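Local coordinates for protein type 3 secretion system pilotin (Salmonella typhimurium, PDB 6XFJ) that acts as an outer-membrane lipoprotein pilotin, bringing the secretin InvG to the outer membrane so that the type III secretion injectisome can be built, at residues Ser17-Cys20 with Gln25-Glu28; Glu28-Phe33 with Gln70-Ala75; Thr32-Gln35 with Gln39-Arg42; Met51-Lys56 with His76-Ala81. All blocks are in the same frame, centred on the assembly; numbering follows the deposited sequence.

How the interactions relate
Helix 25-36 carries three of the four contacts. Interaction 1 lies at its start, against helix 8-22, interaction 2 in its middle, and interaction 3 at its end, where the chain turns into the short helix 39-42. E28 belongs to both interaction 1 and interaction 2 and binds the cadmium ion that Q25 also holds. Interactions 2 and 3 share F33, and their centres lie about 10 Å apart. Interaction 4 joins helices 44-59 and 68-80 and meets interaction 2 through F54, which packs on T71 and L72. Y40 OH reaches H76 ND1 at 2.7 Å, tying interaction 3 to interaction 4. All four contacts touch the second subunit.

Interaction 1 (Ser17-Cys20 with Gln25-Glu28); sequences SIFC and QTKE. With CD (cadmium ion), chain O; CD (cadmium ion), chain N; CD (cadmium ion), chain E.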
# COMPACT_ATOMS: atom_id res chain seq x y z
N SER B 17 5.54 -0.65 9.79
CA SER B 17 5.16 -1.74 10.72
C SER B 17 3.70 -1.58 11.16
O SER B 17 3.01 -2.53 11.20
CB SER B 17 6.11 -1.76 11.90
OG SER B 17 5.71 -2.74 12.83
N ILE B 18 3.27 -0.35 11.39
CA ILE B 18 1.84 -0.10 11.70
C ILE B 18 0.99 -0.57 10.51
O ILE B 18 0.04 -1.34 10.68
CB ILE B 18 1.59 1.38 12.01
CG1 ILE B 18 2.24 1.81 13.33
CG2 ILE B 18 0.07 1.62 12.05
CD1 ILE B 18 2.31 3.28 13.51
N PHE B 19 1.32 -0.15 9.29
CA PHE B 19 0.47 -0.40 8.12
C PHE B 19 0.45 -1.91 7.83
O PHE B 19 -0.58 -2.49 7.47
CB PHE B 19 1.06 0.36 6.94
CG PHE B 19 0.22 0.32 5.69
CD1 PHE B 19 0.50 -0.59 4.67
CD2 PHE B 19 -0.80 1.24 5.48
CE1 PHE B 19 -0.22 -0.56 3.50
CE2 PHE B 19 -1.53 1.24 4.31
CZ PHE B 19 -1.26 0.32 3.32
N CYS B 20 1.64 -2.53 7.81
CA CYS B 20 1.85 -3.87 7.27
C CYS B 20 1.85 -4.96 8.35
O CYS B 20 1.47 -6.11 7.99
CB CYS B 20 3.16 -3.86 6.49
SG CYS B 20 4.00 -5.47 6.23
N GLN B 25 -2.72 -4.14 6.19
CA GLN B 25 -3.54 -3.57 5.12
C GLN B 25 -3.25 -4.23 3.77
O GLN B 25 -4.20 -4.42 2.98
CB GLN B 25 -3.38 -2.06 5.01
CG GLN B 25 -3.88 -1.27 6.16
CD GLN B 25 -5.36 -1.47 6.39
OE1 GLN B 25 -5.75 -2.10 7.35
NE2 GLN B 25 -6.15 -0.92 5.51
N THR B 26 -1.99 -4.48 3.42
CA THR B 26 -1.67 -5.05 2.09
C THR B 26 -2.35 -6.42 1.91
O THR B 26 -2.97 -6.65 0.89
CB THR B 26 -0.15 -5.07 1.90
OG1 THR B 26 0.21 -3.69 1.83
CG2 THR B 26 0.30 -5.78 0.64
N LYS B 27 -2.21 -7.31 2.88
CA LYS B 27 -2.84 -8.62 2.76
C LYS B 27 -4.36 -8.51 2.70
O LYS B 27 -4.97 -9.23 1.98
CB LYS B 27 -2.36 -9.49 3.92
CG LYS B 27 -0.90 -9.94 3.74
CD LYS B 27 -0.39 -10.75 4.90
CE LYS B 27 0.97 -11.33 4.57
NZ LYS B 27 1.61 -11.93 5.76
N GLU B 28 -4.92 -7.59 3.47
CA GLU B 28 -6.38 -7.43 3.46
C GLU B 28 -6.84 -6.97 2.08
O GLU B 28 -7.83 -7.49 1.53
CB GLU B 28 -6.78 -6.35 4.48
CG GLU B 28 -6.80 -6.74 5.94
CD GLU B 28 -7.31 -5.58 6.81
OE1 GLU B 28 -7.67 -4.45 6.28
OE2 GLU B 28 -7.38 -5.82 8.04
CD CD O . -7.83 -2.94 7.98
CD CD N . 2.24 -7.22 5.84
CD CD E . 5.00 -5.00 3.98
O HOH W 1 -8.89 -1.80 6.37
O HOH W 2 -9.99 -3.98 8.89
O HOH W 3 -6.70 -3.77 9.57
O HOH W 4 -8.39 -1.19 9.39
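F19 O takes the backbone N-H of Q25, 3.0 Å from Q25 N and with 171° at the hydrogen. This bond closes the short connection between helix 8-22 and helix 25-36, using an N-H from the first turn of the second helix.

The side chains of the same residues also meet. F19 has its CG anti to the backbone N (chi1 -174°), and the ring comes to lie beside the new helix. Q25 CB sits over one ring face as a CH-pi contact, 3.8 Å from the centroid and displaced toward the rim; the amide plane is turned steeply against the ring. T26 OG1 meets the ring at its edge instead, 3.6 Å from F19 CE1.

Q25 touches the ring with both CB and CG; beyond CG the side chain turns off. A bend at chi2 (-60°) brings its OE1 to a cadmium ion at 2.3 Å, and E28 OE1, one helical turn further on, binds the same ion, also at 2.3 Å. Four waters complete six ligands. One of them donates to E28 OE2, 2.6 Å away, which probably steadies the carboxylate. C20 serves different cadmium ions: its SG bridges two of them, both at 2.5 Å, and its carbonyl O adds a second bond to one.

The SG atoms of C20 and of C20 of the second subunit both bind a cadmium ion. The contact lies at the corner between helices 8-22 and 25-36, with L66 and K64 of that subunit packed on F19 and Q25.

Interaction 2 (Glu28-Phe33 with Gln70-Ala75); sequences EQALTF and QTLLAA. With CD (cadmium ion), chain O.
F33 lays the face of its ring on the side chain of L72, where helices 25-36 and 68-80 meet in the all-helical fold of this InvH-family pilotin. The chain is the C-terminal part of InvH, without the N-terminal region that carries the lipid. The two helices run in roughly the same direction here, their segment axes 30° apart and 9.9 Å at closest approach.

L72 CB stands almost squarely over the middle of the F33 ring, 3.8 Å from its centroid, which makes a CH-pi contact. F33 reaches this place because its CG lies anti to the backbone N (chi1 173°), sending the ring out toward the other helix. Past CB, L72 runs back along helix 25-36, and its CD1 lies 4.0 Å from F33 CB. The same methyl carbon ends near the preceding turn, 4.1 Å from A30 CA, so one leucine bridges two residues of the facing helix. L73 comes from another side: its CD1 is 4.3 Å from F33 CE1, a looser apolar touch.

H37 stacks on the F33 ring, and L50 of helix 44-59 packs against it too, so this residue joins three helices. Nearer the start of helix 25-36, Q29 turns to the dimer interface, where its NE2 bonds to L66 O and K64 O of the second subunit.

No hydrogen bond crosses between the segments. Across the contact, the polar atom nearest the ring is L72 O, 3.7 Å from F33 CE1.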
# COMPACT_ATOMS: atom_id res chain seq x y z
N GLU B 28 -4.92 -7.59 3.47
CA GLU B 28 -6.38 -7.43 3.46
C GLU B 28 -6.84 -6.97 2.08
O GLU B 28 -7.83 -7.49 1.53
CB GLU B 28 -6.78 -6.35 4.48
CG GLU B 28 -6.80 -6.74 5.94
CD GLU B 28 -7.31 -5.58 6.81
OE1 GLU B 28 -7.67 -4.45 6.28
OE2 GLU B 28 -7.38 -5.82 8.04
N GLN B 29 -6.09 -6.04 1.49
CA GLN B 29 -6.43 -5.46 0.17
C GLN B 29 -6.31 -6.54 -0.91
O GLN B 29 -7.16 -6.63 -1.80
CB GLN B 29 -5.47 -4.32 -0.12
CG GLN B 29 -5.84 -3.06 0.64
CD GLN B 29 -4.81 -1.97 0.50
OE1 GLN B 29 -3.93 -2.06 -0.35
NE2 GLN B 29 -4.87 -0.91 1.30
N ALA B 30 -5.23 -7.30 -0.90
CA ALA B 30 -5.05 -8.38 -1.87
C ALA B 30 -6.18 -9.38 -1.78
O ALA B 30 -6.73 -9.78 -2.82
CB ALA B 30 -3.71 -9.05 -1.66
N LEU B 31 -6.55 -9.78 -0.57
CA LEU B 31 -7.67 -10.74 -0.41
C LEU B 31 -8.94 -10.12 -0.99
O LEU B 31 -9.69 -10.83 -1.71
CB LEU B 31 -7.82 -11.12 1.06
CG LEU B 31 -8.91 -12.15 1.31
CD1 LEU B 31 -8.65 -13.44 0.59
CD2 LEU B 31 -9.04 -12.43 2.79
N THR B 32 -9.22 -8.84 -0.71
CA THR B 32 -10.41 -8.17 -1.28
C THR B 32 -10.41 -8.28 -2.80
O THR B 32 -11.41 -8.67 -3.42
CB THR B 32 -10.49 -6.70 -0.84
OG1 THR B 32 -10.62 -6.70 0.59
CG2 THR B 32 -11.69 -5.98 -1.43
N PHE B 33 -9.28 -7.96 -3.41
CA PHE B 33 -9.18 -7.98 -4.88
C PHE B 33 -9.53 -9.38 -5.39
O PHE B 33 -10.34 -9.52 -6.30
CB PHE B 33 -7.76 -7.59 -5.32
CG PHE B 33 -7.62 -7.79 -6.80
CD1 PHE B 33 -8.05 -6.82 -7.68
CD2 PHE B 33 -7.18 -9.00 -7.30
CE1 PHE B 33 -7.98 -7.05 -9.05
CE2 PHE B 33 -7.08 -9.22 -8.68
CZ PHE B 33 -7.50 -8.24 -9.52
N GLN B 70 -5.01 -1.05 -5.68
CA GLN B 70 -5.05 -0.17 -6.88
C GLN B 70 -4.15 -0.75 -8.00
O GLN B 70 -4.53 -0.68 -9.14
CB GLN B 70 -4.54 1.21 -6.53
CG GLN B 70 -5.53 1.94 -5.60
CD GLN B 70 -4.94 3.02 -4.74
OE1 GLN B 70 -3.77 3.34 -4.82
NE2 GLN B 70 -5.76 3.59 -3.83
N THR B 71 -3.03 -1.35 -7.61
CA THR B 71 -2.12 -1.89 -8.65
C THR B 71 -2.58 -3.24 -9.16
O THR B 71 -2.40 -3.51 -10.35
CB THR B 71 -0.70 -1.88 -8.15
OG1 THR B 71 -0.58 -2.57 -6.94
CG2 THR B 71 -0.19 -0.45 -8.00
N LEU B 72 -3.15 -4.10 -8.35
CA LEU B 72 -3.83 -5.32 -8.86
C LEU B 72 -4.95 -4.93 -9.83
O LEU B 72 -5.13 -5.54 -10.86
CB LEU B 72 -4.32 -6.20 -7.72
CG LEU B 72 -3.27 -6.96 -6.93
CD1 LEU B 72 -3.81 -7.51 -5.65
CD2 LEU B 72 -2.67 -8.10 -7.79
N LEU B 73 -5.74 -3.94 -9.42
CA LEU B 73 -6.89 -3.54 -10.25
C LEU B 73 -6.38 -2.97 -11.59
O LEU B 73 -6.92 -3.28 -12.61
CB LEU B 73 -7.74 -2.53 -9.49
CG LEU B 73 -9.11 -2.23 -10.09
CD1 LEU B 73 -10.01 -3.44 -10.09
CD2 LEU B 73 -9.78 -1.13 -9.32
N ALA B 74 -5.33 -2.13 -11.53
CA ALA B 74 -4.69 -1.63 -12.77
C ALA B 74 -4.20 -2.78 -13.66
O ALA B 74 -4.43 -2.73 -14.87
CB ALA B 74 -3.58 -0.68 -12.46
N ALA B 75 -3.59 -3.79 -13.06
CA ALA B 75 -3.10 -4.95 -13.82
C ALA B 75 -4.27 -5.67 -14.50
O ALA B 75 -4.19 -5.97 -15.70
CB ALA B 75 -2.33 -5.84 -12.90
CD CD O . -7.83 -2.94 7.98
O HOH W 2 -9.99 -3.98 8.89
O HOH W 3 -6.70 -3.77 9.57
O HOH W 1 -8.89 -1.80 6.37
O HOH W 4 -8.39 -1.19 9.39

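Interaction 3 (Thr32-Gln35 with Gln39-Arg42); sequences TFFQ and QYMR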
# COMPACT_ATOMS: atom_id res chain seq x y z
N THR B 32 -9.22 -8.84 -0.71
CA THR B 32 -10.41 -8.17 -1.28
C THR B 32 -10.41 -8.28 -2.80
O THR B 32 -11.41 -8.67 -3.42
CB THR B 32 -10.49 -6.70 -0.84
OG1 THR B 32 -10.62 -6.70 0.59
CG2 THR B 32 -11.69 -5.98 -1.43
N PHE B 33 -9.28 -7.96 -3.41
CA PHE B 33 -9.18 -7.98 -4.88
C PHE B 33 -9.53 -9.38 -5.39
O PHE B 33 -10.34 -9.52 -6.30
CB PHE B 33 -7.76 -7.59 -5.32
CG PHE B 33 -7.62 -7.79 -6.80
CD1 PHE B 33 -8.05 -6.82 -7.68
CD2 PHE B 33 -7.18 -9.00 -7.30
CE1 PHE B 33 -7.98 -7.05 -9.05
CE2 PHE B 33 -7.08 -9.22 -8.68
CZ PHE B 33 -7.50 -8.24 -9.52
N PHE B 34 -8.94 -10.43 -4.82
CA PHE B 34 -9.14 -11.80 -5.35
C PHE B 34 -10.56 -12.29 -5.07
O PHE B 34 -11.12 -12.93 -5.93
CB PHE B 34 -8.04 -12.74 -4.86
CG PHE B 34 -6.77 -12.49 -5.64
CD1 PHE B 34 -6.70 -12.83 -6.98
CD2 PHE B 34 -5.70 -11.83 -5.06
CE1 PHE B 34 -5.55 -12.57 -7.72
CE2 PHE B 34 -4.59 -11.54 -5.82
CZ PHE B 34 -4.52 -11.89 -7.13
N GLN B 35 -11.14 -11.88 -3.95
CA GLN B 35 -12.55 -12.25 -3.66
C GLN B 35 -13.47 -11.62 -4.71
O GLN B 35 -14.48 -12.26 -5.06
CB GLN B 35 -12.95 -11.86 -2.23
CG GLN B 35 -12.21 -12.70 -1.20
CD GLN B 35 -12.45 -12.23 0.21
OE1 GLN B 35 -12.72 -11.05 0.45
NE2 GLN B 35 -12.35 -13.14 1.17
N GLN B 39 -12.18 -15.31 -11.15
CA GLN B 39 -11.57 -15.88 -12.39
C GLN B 39 -10.09 -16.23 -12.19
O GLN B 39 -9.58 -17.20 -12.77
CB GLN B 39 -11.76 -14.95 -13.59
CG GLN B 39 -11.23 -15.50 -14.90
CD GLN B 39 -11.75 -16.87 -15.30
OE1 GLN B 39 -12.89 -17.26 -15.01
NE2 GLN B 39 -10.88 -17.59 -16.01
N TYR B 40 -9.38 -15.44 -11.41
CA TYR B 40 -7.94 -15.67 -11.17
C TYR B 40 -7.67 -16.92 -10.33
O TYR B 40 -6.53 -17.38 -10.34
CB TYR B 40 -7.29 -14.41 -10.62
CG TYR B 40 -7.38 -13.31 -11.63
CD1 TYR B 40 -6.68 -13.40 -12.82
CD2 TYR B 40 -8.11 -12.16 -11.40
CE1 TYR B 40 -6.77 -12.41 -13.77
CE2 TYR B 40 -8.17 -11.13 -12.34
CZ TYR B 40 -7.52 -11.27 -13.55
OH TYR B 40 -7.60 -10.26 -14.48
N MET B 41 -8.67 -17.46 -9.64
CA MET B 41 -8.54 -18.76 -8.94
C MET B 41 -9.00 -19.90 -9.85
O MET B 41 -8.65 -21.04 -9.57
CB MET B 41 -9.34 -18.75 -7.64
CG MET B 41 -8.68 -17.93 -6.55
SD MET B 41 -9.10 -16.18 -6.60
CE MET B 41 -10.70 -16.30 -5.78
N ARG B 42 -9.76 -19.61 -10.92
CA ARG B 42 -10.27 -20.63 -11.86
C ARG B 42 -9.25 -20.94 -12.95
O ARG B 42 -9.26 -22.08 -13.44
CB ARG B 42 -11.58 -20.15 -12.46
CG ARG B 42 -12.70 -20.13 -11.43
CD ARG B 42 -14.06 -20.08 -12.08
NE ARG B 42 -14.36 -18.76 -12.62
CZ ARG B 42 -15.08 -17.81 -12.01
NH1 ARG B 42 -15.56 -17.98 -10.79
NH2 ARG B 42 -15.29 -16.66 -12.63
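F34 and Y40 make an apolar touch at the corner where helix 25-36 gives way to the short helical turn 39-42. Y40 CB approaches the F34 ring at its edge and in its plane, 3.9 Å from F34 CE1, and the two side chains cross at about a right angle. The other aromatic contact runs from F33 CZ to Y40 CE2 at 4.1 Å, the planes of these two rings being about 27° apart. Within helix 25-36, F33 puts its edge over one face of F34 in a T-shaped pair, with F33 CD2 3.7 Å above the plane of the F34 ring and over its centre.

The sulfur contact is a Met-aromatic one. M41 SD lies 5.3 Å from the F34 centroid and 67° off the ring normal, an oblique approach. Bends at chi2 (87°) and chi3 fold the methionine back toward helix 25-36, bringing its CE to 3.4 Å from F34 O.

Polar bonds hold the helix 39-42 side. R42 NE gives a hydrogen bond to Q39 OE1 at 3.2 Å, from above the carbonyl plane rather than on a lone pair, while R42 NH2 adds a weak one. Q39 NE2 bonds to D46, and Y40 OH to H76 of helix 68-80.

No hydrogen bond links the two segments, so they are joined by apolar and sulfur packing. The buried tyrosine packs its carbon atoms on the phenylalanines while H76 takes care of its hydroxyl.

Interaction 4 (Met51-Lys56 with His76-Ala81); sequences MTEFKK and HERLQA
E53 of helix 44-59 touches L79 and R78 of helix 68-80, in a pairing of two helices joined by a loop near the surface of the all-helical pilotin fold. Its CB points at the other helix, and a bend at chi2 (-52°) turns the carboxylate toward R78 while CG lies against L79. E53 CG comes to 3.4 Å from L79 CD2, a close approach for two carbons. E53 OE1 lies alongside the aliphatic part of R78, 3.8 Å from its CB.

The opposite charges do not meet directly: E53 OE1 and R78 NH1 are 4.9 Å apart. A water fills the gap. It donates to E53 OE1 at 2.6 Å and to E53 O at 2.9 Å, and accepts from R78 NH1 at 2.8 Å. The R78 chain stays extended from CG to NE, carrying the guanidinium past the glutamate to a salt bridge with E60 through NH2.

F54 turns its side chain to the interior, where I68, T71 and L72 of helix 68-80 receive it, as does I18 of the second subunit.

One turn after E53, K56 reaches back along its own helix. It probably shares with R78 the balancing of the E53 charge, R78 acting through the water. K56 NZ forms a salt bridge with E53 OE2 at 3.0 Å, approaching from the syn side and 29° out of the carboxylate plane.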
# COMPACT_ATOMS: atom_id res chain seq x y z
N MET B 51 -0.16 -11.62 -12.80
CA MET B 51 1.10 -11.39 -12.07
C MET B 51 2.13 -10.71 -13.02
O MET B 51 2.86 -9.81 -12.58
CB MET B 51 1.68 -12.68 -11.47
CG MET B 51 0.87 -13.22 -10.32
SD MET B 51 0.71 -12.05 -8.93
CE MET B 51 -0.86 -11.25 -9.31
N THR B 52 2.22 -11.09 -14.30
CA THR B 52 3.11 -10.37 -15.25
C THR B 52 2.69 -8.89 -15.34
O THR B 52 3.60 -7.99 -15.23
CB THR B 52 3.03 -11.01 -16.63
OG1 THR B 52 3.52 -12.34 -16.45
CG2 THR B 52 3.83 -10.27 -17.68
N GLU B 53 1.39 -8.62 -15.50
CA GLU B 53 0.95 -7.21 -15.67
C GLU B 53 1.20 -6.47 -14.36
O GLU B 53 1.59 -5.31 -14.39
CB GLU B 53 -0.50 -7.09 -16.09
CG GLU B 53 -0.85 -7.38 -17.51
CD GLU B 53 -0.02 -6.63 -18.52
OE1 GLU B 53 0.09 -5.39 -18.47
OE2 GLU B 53 0.51 -7.30 -19.38
N PHE B 54 0.98 -7.13 -13.21
CA PHE B 54 1.19 -6.53 -11.89
C PHE B 54 2.66 -6.13 -11.66
O PHE B 54 2.96 -5.03 -11.23
CB PHE B 54 0.71 -7.56 -10.87
CG PHE B 54 0.85 -7.17 -9.42
CD1 PHE B 54 0.27 -6.01 -8.86
CD2 PHE B 54 1.45 -8.06 -8.57
CE1 PHE B 54 0.36 -5.77 -7.50
CE2 PHE B 54 1.53 -7.82 -7.21
CZ PHE B 54 0.96 -6.69 -6.69
N LYS B 55 3.56 -7.04 -12.05
CA LYS B 55 5.01 -6.77 -11.92
C LYS B 55 5.38 -5.61 -12.85
O LYS B 55 6.25 -4.80 -12.47
CB LYS B 55 5.77 -8.06 -12.22
CG LYS B 55 5.67 -9.06 -11.08
CD LYS B 55 6.33 -10.34 -11.53
CE LYS B 55 6.12 -11.51 -10.62
NZ LYS B 55 6.65 -12.74 -11.25
N LYS B 56 4.75 -5.50 -14.01
CA LYS B 56 5.03 -4.32 -14.86
C LYS B 56 4.49 -3.04 -14.23
O LYS B 56 5.16 -2.00 -14.27
CB LYS B 56 4.45 -4.50 -16.25
CG LYS B 56 5.19 -5.53 -17.09
CD LYS B 56 4.83 -5.47 -18.53
CE LYS B 56 3.50 -6.08 -18.77
NZ LYS B 56 3.04 -5.81 -20.16
N HIS B 76 -5.36 -5.82 -13.74
CA HIS B 76 -6.56 -6.48 -14.28
C HIS B 76 -7.08 -5.66 -15.45
O HIS B 76 -7.47 -6.24 -16.47
CB HIS B 76 -7.55 -6.59 -13.14
CG HIS B 76 -8.91 -6.96 -13.55
ND1 HIS B 76 -9.24 -8.22 -13.98
CD2 HIS B 76 -10.06 -6.23 -13.52
CE1 HIS B 76 -10.55 -8.26 -14.23
NE2 HIS B 76 -11.07 -7.04 -13.98
N GLU B 77 -7.21 -4.37 -15.28
CA GLU B 77 -7.76 -3.51 -16.34
C GLU B 77 -6.88 -3.49 -17.57
O GLU B 77 -7.38 -3.44 -18.68
CB GLU B 77 -7.99 -2.10 -15.79
CG GLU B 77 -9.12 -2.00 -14.79
CD GLU B 77 -9.46 -0.63 -14.24
OE1 GLU B 77 -9.24 0.31 -14.92
OE2 GLU B 77 -10.04 -0.56 -13.17
N ARG B 78 -5.56 -3.53 -17.36
CA ARG B 78 -4.66 -3.59 -18.51
C ARG B 78 -4.91 -4.92 -19.28
O ARG B 78 -4.89 -4.92 -20.54
CB ARG B 78 -3.19 -3.46 -18.12
CG ARG B 78 -2.83 -2.07 -17.61
CD ARG B 78 -1.37 -1.99 -17.19
NE ARG B 78 -1.04 -0.67 -16.68
CZ ARG B 78 0.19 -0.22 -16.47
NH1 ARG B 78 1.23 -1.00 -16.74
NH2 ARG B 78 0.37 0.98 -15.96
N LEU B 79 -5.11 -6.03 -18.58
CA LEU B 79 -5.45 -7.31 -19.23
C LEU B 79 -6.75 -7.14 -20.01
O LEU B 79 -6.83 -7.67 -21.12
CB LEU B 79 -5.62 -8.43 -18.21
CG LEU B 79 -4.33 -8.97 -17.63
CD1 LEU B 79 -4.61 -10.20 -16.77
CD2 LEU B 79 -3.37 -9.33 -18.75
N GLN B 80 -7.77 -6.52 -19.41
CA GLN B 80 -9.07 -6.40 -20.08
C GLN B 80 -8.96 -5.53 -21.33
O GLN B 80 -9.78 -5.73 -22.24
CB GLN B 80 -10.09 -5.84 -19.11
CG GLN B 80 -10.47 -6.80 -18.00
CD GLN B 80 -11.78 -6.47 -17.33
OE1 GLN B 80 -12.59 -7.35 -17.05
NE2 GLN B 80 -12.00 -5.20 -17.11
N ALA B 81 -8.04 -4.56 -21.37
CA ALA B 81 -8.00 -3.52 -22.42
C ALA B 81 -7.18 -4.01 -23.59
O ALA B 81 -7.12 -3.25 -24.59
CB ALA B 81 -7.44 -2.22 -21.92
O HOH W 5 1.11 -3.79 -16.76